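Local structure of L-hydantoinase (Arthrobacter aurescens, 1GKR) at residues Ile63-Glu76 with Leu107-Val119. The protein hydrolyses the cyclic amide ring of hydantoins, preferring aryl over alkyl derivatives, with two zinc ions per subunit and an enantioselectivity that depends on the substrate. Sequence-based numbering, arbitrary orientation.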
ATOM      1  N   ILE A  63      18.441 -26.477 -24.007  1.00 15.58           N
ATOM      2  CA  ILE A  63      19.213 -27.601 -24.498  1.00 18.73           C
ATOM      3  C   ILE A  63      20.233 -26.981 -25.451  1.00 19.43           C
ATOM      4  O   ILE A  63      21.328 -27.501 -25.615  1.00 19.33           O
ATOM      5  CB  ILE A  63      18.334 -28.618 -25.242  1.00 19.91           C
ATOM      6  CG1 ILE A  63      17.447 -29.355 -24.237  1.00 16.84           C
ATOM      7  CG2 ILE A  63      19.212 -29.602 -26.014  1.00 18.46           C
ATOM      8  CD1 ILE A  63      16.443 -30.291 -24.872  1.00 13.63           C
ATOM      9  N   ILE A  64      19.855 -25.844 -26.039  1.00 20.71           N
ATOM     10  CA  ILE A  64      20.693 -25.066 -26.955  1.00 20.99           C
ATOM     11  C   ILE A  64      20.829 -25.693 -28.327  1.00 21.57           C
ATOM     12  O   ILE A  64      20.262 -25.182 -29.293  1.00 22.55           O
ATOM     13  CB  ILE A  64      22.110 -24.861 -26.407  1.00 22.29           C
ATOM     14  CG1 ILE A  64      22.064 -24.350 -24.962  1.00 20.67           C
ATOM     15  CG2 ILE A  64      22.856 -23.883 -27.317  1.00 21.30           C
ATOM     16  CD1 ILE A  64      21.873 -22.859 -24.836  1.00 22.65           C
ATOM     17  N   ASP A  65      21.604 -26.781 -28.397  1.00 21.76           N
ATOM     18  CA  ASP A  65      21.845 -27.545 -29.624  1.00 20.68           C
ATOM     19  C   ASP A  65      22.360 -26.673 -30.770  1.00 21.58           C
ATOM     20  O   ASP A  65      23.140 -25.740 -30.560  1.00 21.09           O
ATOM     21  CB  ASP A  65      20.552 -28.254 -30.054  1.00 22.99           C
ATOM     22  CG  ASP A  65      20.801 -29.510 -30.903  1.00 26.12           C
ATOM     23  OD1 ASP A  65      21.163 -30.563 -30.327  1.00 27.03           O
ATOM     24  OD2 ASP A  65      20.623 -29.446 -32.142  1.00 24.01           O
ATOM     25  N   MET A  66      21.920 -26.988 -31.986  1.00 22.06           N
ATOM     26  CA  MET A  66      22.326 -26.263 -33.186  1.00 22.19           C
ATOM     27  C   MET A  66      23.845 -26.253 -33.362  1.00 22.62           C
ATOM     28  O   MET A  66      24.510 -27.229 -33.010  1.00 21.82           O
ATOM     29  CB  MET A  66      21.763 -24.845 -33.154  1.00 21.31           C
ATOM     30  CG  MET A  66      20.253 -24.828 -32.969  1.00 22.49           C
ATOM     31  SD  MET A  66      19.370 -25.920 -34.135  1.00 27.32           S
ATOM     32  CE  MET A  66      19.001 -24.743 -35.461  1.00 26.24           C
ATOM     33  N   ASP A  67      24.402 -25.169 -33.889  1.00 22.83           N
ATOM     34  CA  ASP A  67      25.848 -25.113 -34.119  1.00 25.97           C
ATOM     35  C   ASP A  67      26.713 -25.325 -32.884  1.00 26.61           C
ATOM     36  O   ASP A  67      27.917 -25.557 -32.989  1.00 29.31           O
ATOM     37  CB  ASP A  67      26.245 -23.788 -34.791  1.00 25.66           C
ATOM     38  CG  ASP A  67      25.723 -23.670 -36.215  1.00 27.13           C
ATOM     39  OD1 ASP A  67      25.116 -24.648 -36.723  1.00 29.06           O
ATOM     40  OD2 ASP A  67      25.919 -22.596 -36.825  1.00 27.44           O
ATOM     41  N   LEU A  68      26.104 -25.262 -31.713  1.00 27.78           N
ATOM     42  CA  LEU A  68      26.853 -25.441 -30.483  1.00 27.86           C
ATOM     43  C   LEU A  68      26.511 -26.755 -29.803  1.00 24.64           C
ATOM     44  O   LEU A  68      26.834 -26.954 -28.633  1.00 25.35           O
ATOM     45  CB  LEU A  68      26.537 -24.288 -29.525  1.00 31.76           C
ATOM     46  CG  LEU A  68      26.706 -22.874 -30.082  1.00 34.12           C
ATOM     47  CD1 LEU A  68      26.252 -21.868 -29.034  1.00 34.33           C
ATOM     48  CD2 LEU A  68      28.169 -22.641 -30.479  1.00 32.71           C
ATOM     49  N   LYS A  69      25.876 -27.661 -30.531  1.00 20.91           N
ATOM     50  CA  LYS A  69      25.471 -28.905 -29.916  1.00 23.61           C
ATOM     51  C   LYS A  69      26.572 -29.714 -29.231  1.00 26.82           C
ATOM     52  O   LYS A  69      26.315 -30.360 -28.222  1.00 28.62           O
ATOM     53  CB  LYS A  69      24.706 -29.773 -30.916  1.00 20.05           C
ATOM     54  CG  LYS A  69      25.541 -30.473 -31.950  1.00 22.05           C
ATOM     55  CD  LYS A  69      24.648 -31.053 -33.053  1.00 23.29           C
ATOM     56  CE  LYS A  69      24.125 -29.949 -33.963  1.00 24.14           C
ATOM     57  NZ  LYS A  69      23.187 -30.456 -35.005  1.00 32.11           N
ATOM     58  N   ASN A  70      27.799 -29.678 -29.730  1.00 29.12           N
ATOM     59  CA  ASN A  70      28.835 -30.463 -29.071  1.00 32.40           C
ATOM     60  C   ASN A  70      29.432 -29.792 -27.851  1.00 32.28           C
ATOM     61  O   ASN A  70      30.298 -30.356 -27.190  1.00 33.66           O
ATOM     62  CB  ASN A  70      29.943 -30.816 -30.056  1.00 37.82           C
ATOM     63  CG  ASN A  70      29.479 -31.791 -31.103  1.00 42.84           C
ATOM     64  OD1 ASN A  70      28.985 -32.880 -30.777  1.00 44.60           O
ATOM     65  ND2 ASN A  70      29.618 -31.410 -32.374  1.00 44.15           N
ATOM     66  N   ARG A  71      28.948 -28.604 -27.528  1.00 31.82           N
ATOM     67  CA  ARG A  71      29.482 -27.883 -26.393  1.00 32.75           C
ATOM     68  C   ARG A  71      28.495 -27.689 -25.229  1.00 31.88           C
ATOM     69  O   ARG A  71      28.900 -27.694 -24.059  1.00 29.40           O
ATOM     70  CB  ARG A  71      29.997 -26.532 -26.889  1.00 39.85           C
ATOM     71  CG  ARG A  71      30.774 -25.703 -25.872  1.00 51.20           C
ATOM     72  CD  ARG A  71      31.697 -24.689 -26.575  1.00 58.98           C
ATOM     73  NE  ARG A  71      32.468 -25.327 -27.645  1.00 65.81           N
ATOM     74  CZ  ARG A  71      32.112 -25.339 -28.931  1.00 69.26           C
ATOM     75  NH1 ARG A  71      30.996 -24.737 -29.334  1.00 69.09           N
ATOM     76  NH2 ARG A  71      32.859 -25.984 -29.816  1.00 70.63           N
ATOM     77  N   TYR A  72      27.209 -27.535 -25.547  1.00 28.46           N
ATOM     78  CA  TYR A  72      26.187 -27.297 -24.527  1.00 25.67           C
ATOM     79  C   TYR A  72      25.164 -28.412 -24.322  1.00 23.10           C
ATOM     80  O   TYR A  72      24.973 -28.870 -23.202  1.00 23.49           O
ATOM     81  CB  TYR A  72      25.471 -25.993 -24.852  1.00 28.26           C
ATOM     82  CG  TYR A  72      26.410 -24.823 -24.876  1.00 29.83           C
ATOM     83  CD1 TYR A  72      26.839 -24.239 -23.692  1.00 31.52           C
ATOM     84  CD2 TYR A  72      26.923 -24.337 -26.075  1.00 33.31           C
ATOM     85  CE1 TYR A  72      27.762 -23.196 -23.695  1.00 34.69           C
ATOM     86  CE2 TYR A  72      27.847 -23.294 -26.092  1.00 34.80           C
ATOM     87  CZ  TYR A  72      28.263 -22.728 -24.893  1.00 36.09           C
ATOM     88  OH  TYR A  72      29.173 -21.690 -24.878  1.00 39.31           O
ATOM     89  N   GLY A  73      24.500 -28.835 -25.395  1.00 20.83           N
ATOM     90  CA  GLY A  73      23.514 -29.901 -25.290  1.00 18.01           C
ATOM     91  C   GLY A  73      23.002 -30.393 -26.635  1.00 18.88           C
ATOM     92  O   GLY A  73      22.989 -29.646 -27.623  1.00 17.09           O
ATOM     93  N   ARG A  74      22.581 -31.656 -26.676  1.00 20.65           N
ATOM     94  CA  ARG A  74      22.051 -32.265 -27.901  1.00 24.99           C
ATOM     95  C   ARG A  74      20.585 -32.654 -27.673  1.00 24.12           C
ATOM     96  O   ARG A  74      20.243 -33.212 -26.627  1.00 23.99           O
ATOM     97  CB  ARG A  74      22.828 -33.543 -28.253  1.00 33.06           C
ATOM     98  CG  ARG A  74      24.346 -33.460 -28.133  1.00 44.00           C
ATOM     99  CD  ARG A  74      24.980 -32.855 -29.378  1.00 52.69           C
ATOM    100  NE  ARG A  74      24.718 -33.672 -30.556  1.00 57.25           N
ATOM    101  CZ  ARG A  74      25.181 -34.903 -30.721  1.00 57.89           C
ATOM    102  NH1 ARG A  74      25.937 -35.453 -29.779  1.00 59.47           N
ATOM    103  NH2 ARG A  74      24.875 -35.582 -31.816  1.00 59.46           N
ATOM    104  N   PHE A  75      19.720 -32.382 -28.645  1.00 20.89           N
ATOM    105  CA  PHE A  75      18.322 -32.746 -28.488  1.00 18.85           C
ATOM    106  C   PHE A  75      18.125 -34.217 -28.118  1.00 19.96           C
ATOM    107  O   PHE A  75      17.364 -34.512 -27.195  1.00 20.15           O
ATOM    108  CB  PHE A  75      17.523 -32.443 -29.759  1.00 18.41           C
ATOM    109  CG  PHE A  75      17.339 -30.976 -30.033  1.00 17.72           C
ATOM    110  CD1 PHE A  75      17.070 -30.083 -28.999  1.00 16.91           C
ATOM    111  CD2 PHE A  75      17.396 -30.488 -31.334  1.00 16.85           C
ATOM    112  CE1 PHE A  75      16.859 -28.728 -29.261  1.00 14.23           C
ATOM    113  CE2 PHE A  75      17.187 -29.136 -31.607  1.00 15.68           C
ATOM    114  CZ  PHE A  75      16.918 -28.255 -30.573  1.00 13.61           C
ATOM    115  N   GLU A  76      18.800 -35.136 -28.815  1.00 20.42           N
ATOM    116  CA  GLU A  76      18.635 -36.568 -28.532  1.00 21.53           C
ATOM    117  C   GLU A  76      19.229 -37.023 -27.222  1.00 23.17           C
ATOM    118  O   GLU A  76      18.918 -38.118 -26.761  1.00 24.97           O
ATOM    119  CB  GLU A  76      19.232 -37.468 -29.618  1.00 22.90           C
ATOM    120  CG  GLU A  76      19.608 -36.804 -30.904  1.00 29.85           C
ATOM    121  CD  GLU A  76      20.871 -36.001 -30.777  1.00 30.67           C
ATOM    122  OE1 GLU A  76      21.847 -36.541 -30.211  1.00 29.41           O
ATOM    123  OE2 GLU A  76      20.880 -34.837 -31.247  1.00 33.43           O
ATOM    124  N   LEU A 107      12.339 -21.771 -38.214  1.00 23.41           N
ATOM    125  CA  LEU A 107      11.918 -22.912 -39.028  1.00 24.22           C
ATOM    126  C   LEU A 107      12.960 -24.025 -39.032  1.00 24.32           C
ATOM    127  O   LEU A 107      12.618 -25.213 -39.055  1.00 23.61           O
ATOM    128  CB  LEU A 107      11.658 -22.487 -40.473  1.00 23.10           C
ATOM    129  CG  LEU A 107      10.251 -22.097 -40.921  1.00 21.87           C
ATOM    130  CD1 LEU A 107       9.230 -22.418 -39.856  1.00 21.17           C
ATOM    131  CD2 LEU A 107      10.242 -20.634 -41.232  1.00 23.65           C
ATOM    132  N   GLU A 108      14.230 -23.637 -39.012  1.00 22.49           N
ATOM    133  CA  GLU A 108      15.301 -24.613 -39.020  1.00 25.59           C
ATOM    134  C   GLU A 108      15.365 -25.362 -37.696  1.00 25.29           C
ATOM    135  O   GLU A 108      15.504 -26.587 -37.685  1.00 24.05           O
ATOM    136  CB  GLU A 108      16.644 -23.933 -39.314  1.00 28.12           C
ATOM    137  CG  GLU A 108      17.801 -24.895 -39.595  1.00 35.19           C
ATOM    138  CD  GLU A 108      17.478 -25.932 -40.679  1.00 41.93           C
ATOM    139  OE1 GLU A 108      16.799 -25.573 -41.674  1.00 44.03           O
ATOM    140  OE2 GLU A 108      17.914 -27.102 -40.542  1.00 42.11           O
ATOM    141  N   LYS A 109      15.247 -24.633 -36.583  1.00 25.67           N
ATOM    142  CA  LYS A 109      15.296 -25.262 -35.265  1.00 23.07           C
ATOM    143  C   LYS A 109      14.118 -26.219 -35.096  1.00 22.70           C
ATOM    144  O   LYS A 109      14.257 -27.287 -34.512  1.00 22.72           O
ATOM    145  CB  LYS A 109      15.284 -24.210 -34.148  1.00 20.13           C
ATOM    146  CG  LYS A 109      15.509 -24.820 -32.771  1.00 20.82           C
ATOM    147  CD  LYS A 109      15.316 -23.837 -31.616  1.00 19.89           C
ATOM    148  CE  LYS A 109      16.587 -23.106 -31.280  1.00 18.61           C
ATOM    149  NZ  LYS A 109      16.639 -22.773 -29.832  1.00 20.53           N
ATOM    150  N   LYS A 110      12.964 -25.841 -35.628  1.00 22.08           N
ATOM    151  CA  LYS A 110      11.776 -26.672 -35.528  1.00 24.37           C
ATOM    152  C   LYS A 110      11.962 -27.996 -36.259  1.00 26.33           C
ATOM    153  O   LYS A 110      11.551 -29.059 -35.779  1.00 25.96           O
ATOM    154  CB  LYS A 110      10.594 -25.921 -36.116  1.00 25.50           C
ATOM    155  CG  LYS A 110       9.340 -26.738 -36.301  1.00 26.41           C
ATOM    156  CD  LYS A 110       8.252 -25.799 -36.758  1.00 32.97           C
ATOM    157  CE  LYS A 110       7.100 -26.509 -37.422  1.00 37.27           C
ATOM    158  NZ  LYS A 110       6.173 -25.470 -37.963  1.00 41.51           N
ATOM    159  N   LYS A 111      12.582 -27.911 -37.430  1.00 26.95           N
ATOM    160  CA  LYS A 111      12.843 -29.073 -38.259  1.00 26.68           C
ATOM    161  C   LYS A 111      13.773 -30.011 -37.508  1.00 25.06           C
ATOM    162  O   LYS A 111      13.489 -31.195 -37.351  1.00 24.23           O
ATOM    163  CB  LYS A 111      13.481 -28.610 -39.560  1.00 30.39           C
ATOM    164  CG  LYS A 111      13.722 -29.678 -40.602  1.00 36.67           C
ATOM    165  CD  LYS A 111      14.293 -29.002 -41.844  1.00 46.04           C
ATOM    166  CE  LYS A 111      15.122 -29.944 -42.707  1.00 51.18           C
ATOM    167  NZ  LYS A 111      15.873 -29.169 -43.746  1.00 54.42           N
ATOM    168  N   GLN A 112      14.880 -29.464 -37.035  1.00 23.29           N
ATOM    169  CA  GLN A 112      15.864 -30.230 -36.287  1.00 25.81           C
ATOM    170  C   GLN A 112      15.280 -30.855 -35.026  1.00 24.83           C
ATOM    171  O   GLN A 112      15.357 -32.070 -34.826  1.00 23.59           O
ATOM    172  CB  GLN A 112      17.017 -29.317 -35.897  1.00 30.98           C
ATOM    173  CG  GLN A 112      17.791 -28.798 -37.075  1.00 38.81           C
ATOM    174  CD  GLN A 112      18.949 -29.690 -37.398  1.00 43.80           C
ATOM    175  OE1 GLN A 112      18.790 -30.905 -37.563  1.00 47.08           O
ATOM    176  NE2 GLN A 112      20.139 -29.100 -37.480  1.00 48.84           N
ATOM    177  N   ALA A 113      14.717 -30.002 -34.171  1.00 23.18           N
ATOM    178  CA  ALA A 113      14.110 -30.430 -32.916  1.00 20.97           C
ATOM    179  C   ALA A 113      13.134 -31.576 -33.149  1.00 20.30           C
ATOM    180  O   ALA A 113      13.102 -32.543 -32.386  1.00 18.83           O
ATOM    181  CB  ALA A 113      13.385 -29.265 -32.274  1.00 18.88           C
ATOM    182  N   GLY A 114      12.337 -31.459 -34.206  1.00 18.89           N
ATOM    183  CA  GLY A 114      11.373 -32.496 -34.512  1.00 21.20           C
ATOM    184  C   GLY A 114      11.984 -33.831 -34.906  1.00 21.23           C
ATOM    185  O   GLY A 114      11.369 -34.884 -34.734  1.00 21.00           O
ATOM    186  N   GLN A 115      13.199 -33.795 -35.431  1.00 20.92           N
ATOM    187  CA  GLN A 115      13.861 -35.014 -35.853  1.00 22.50           C
ATOM    188  C   GLN A 115      14.667 -35.678 -34.759  1.00 22.28           C
ATOM    189  O   GLN A 115      14.924 -36.880 -34.822  1.00 22.16           O
ATOM    190  CB  GLN A 115      14.800 -34.730 -37.016  1.00 25.43           C
ATOM    191  CG  GLN A 115      14.133 -34.246 -38.277  1.00 33.33           C
ATOM    192  CD  GLN A 115      15.150 -33.756 -39.301  1.00 39.18           C
ATOM    193  OE1 GLN A 115      14.787 -33.326 -40.402  1.00 43.01           O
ATOM    194  NE2 GLN A 115      16.436 -33.812 -38.937  1.00 39.75           N
ATOM    195  N   ARG A 116      15.068 -34.924 -33.748  1.00 22.50           N
ATOM    196  CA  ARG A 116      15.891 -35.532 -32.721  1.00 24.71           C
ATOM    197  C   ARG A 116      15.384 -35.578 -31.287  1.00 25.64           C
ATOM    198  O   ARG A 116      15.898 -36.359 -30.480  1.00 25.91           O
ATOM    199  CB  ARG A 116      17.279 -34.900 -32.773  1.00 25.45           C
ATOM    200  CG  ARG A 116      18.014 -35.226 -34.064  1.00 26.68           C
ATOM    201  CD  ARG A 116      19.396 -34.629 -34.088  1.00 26.69           C
ATOM    202  NE  ARG A 116      19.378 -33.236 -34.501  1.00 28.75           N
ATOM    203  CZ  ARG A 116      19.975 -32.256 -33.834  1.00 31.93           C
ATOM    204  NH1 ARG A 116      20.635 -32.528 -32.710  1.00 30.95           N
ATOM    205  NH2 ARG A 116      19.926 -31.007 -34.297  1.00 33.71           N
ATOM    206  N   LEU A 117      14.382 -34.763 -30.963  1.00 24.46           N
ATOM    207  CA  LEU A 117      13.835 -34.741 -29.608  1.00 21.16           C
ATOM    208  C   LEU A 117      13.062 -36.010 -29.280  1.00 22.10           C
ATOM    209  O   LEU A 117      12.469 -36.636 -30.161  1.00 23.24           O
ATOM    210  CB  LEU A 117      12.932 -33.527 -29.432  1.00 17.11           C
ATOM    211  CG  LEU A 117      13.717 -32.254 -29.156  1.00 16.47           C
ATOM    212  CD1 LEU A 117      12.791 -31.048 -29.237  1.00 13.47           C
ATOM    213  CD2 LEU A 117      14.377 -32.380 -27.781  1.00 10.94           C
ATOM    214  N   LYS A 118      13.073 -36.395 -28.008  1.00 22.30           N
ATOM    215  CA  LYS A 118      12.369 -37.597 -27.586  1.00 20.04           C
ATOM    216  C   LYS A 118      11.103 -37.304 -26.766  1.00 19.63           C
ATOM    217  O   LYS A 118      10.308 -38.204 -26.506  1.00 22.40           O
ATOM    218  CB  LYS A 118      13.320 -38.519 -26.817  1.00 17.97           C
ATOM    219  CG  LYS A 118      14.439 -39.142 -27.659  1.00 16.31           C
ATOM    220  CD  LYS A 118      15.019 -40.350 -26.923  1.00 21.10           C
ATOM    221  CE  LYS A 118      15.952 -41.187 -27.786  1.00 22.39           C
ATOM    222  NZ  LYS A 118      17.292 -40.552 -27.908  1.00 26.31           N
ATOM    223  N   VAL A 119      10.920 -36.059 -26.344  1.00 17.10           N
ATOM    224  CA  VAL A 119       9.705 -35.677 -25.627  1.00 15.73           C
ATOM    225  C   VAL A 119       9.091 -34.560 -26.480  1.00 16.08           C
ATOM    226  O   VAL A 119       9.738 -34.064 -27.396  1.00 15.83           O
ATOM    227  CB  VAL A 119      10.006 -35.196 -24.195  1.00 14.60           C
ATOM    228  CG1 VAL A 119      10.597 -36.347 -23.383  1.00 13.50           C
ATOM    229  CG2 VAL A 119      10.953 -34.021 -24.220  1.00 12.25           C
TER
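Phe75 and Leu117 bring the two backbones to 5.0 Å between their CA atoms, where the start of helix 75-85 meets the end of helix 103-116; at Met66 and Lys109 the CA atoms stand 7.4 Å apart. The Phe75 side chain is a knob in a hole made by Lys109, Gln112, Ala113 and Arg116. Ala113 CB makes a CH-pi contact over one ring face, 4.2 Å from the Phe75 centroid, and Leu117 CD2 packs on Phe75 CB. Arg116 grips the Asp65 carboxylate end-on, NH2 to OD2 at 2.8 Å and NH1 to OD1 at 3.1 Å, with the two planes 35° apart. Arg116 NH1 also bonds to Glu76 OE2 at 2.7 Å, a straighter bond (160°) lying in the guanidinium plane, while Phe75 CD2 lies over one guanidinium face. A first torsion of -155° turns the Asp65 carboxylate to Arg116; the same oxygens also accept from the backbone, OD1 from Phe75 N and OD2 from Met66 N, so the carboxylate ties the loop to the helix start. The bent Met66 chain lays CE against Lys109 CA at 3.7 Å. Lys118 NZ bonds weakly to Glu76 O and pairs with Glu80 of helix 75-85. This buried contact joins the loop after strand 51-62, which carries the zinc ligands His60 and His62, and the start of helix 75-85, to helix 103-116 of the amidohydrolase barrel; Ala113 touches strand 120-123, and Ile63 and Phe75 touch strand 87-92.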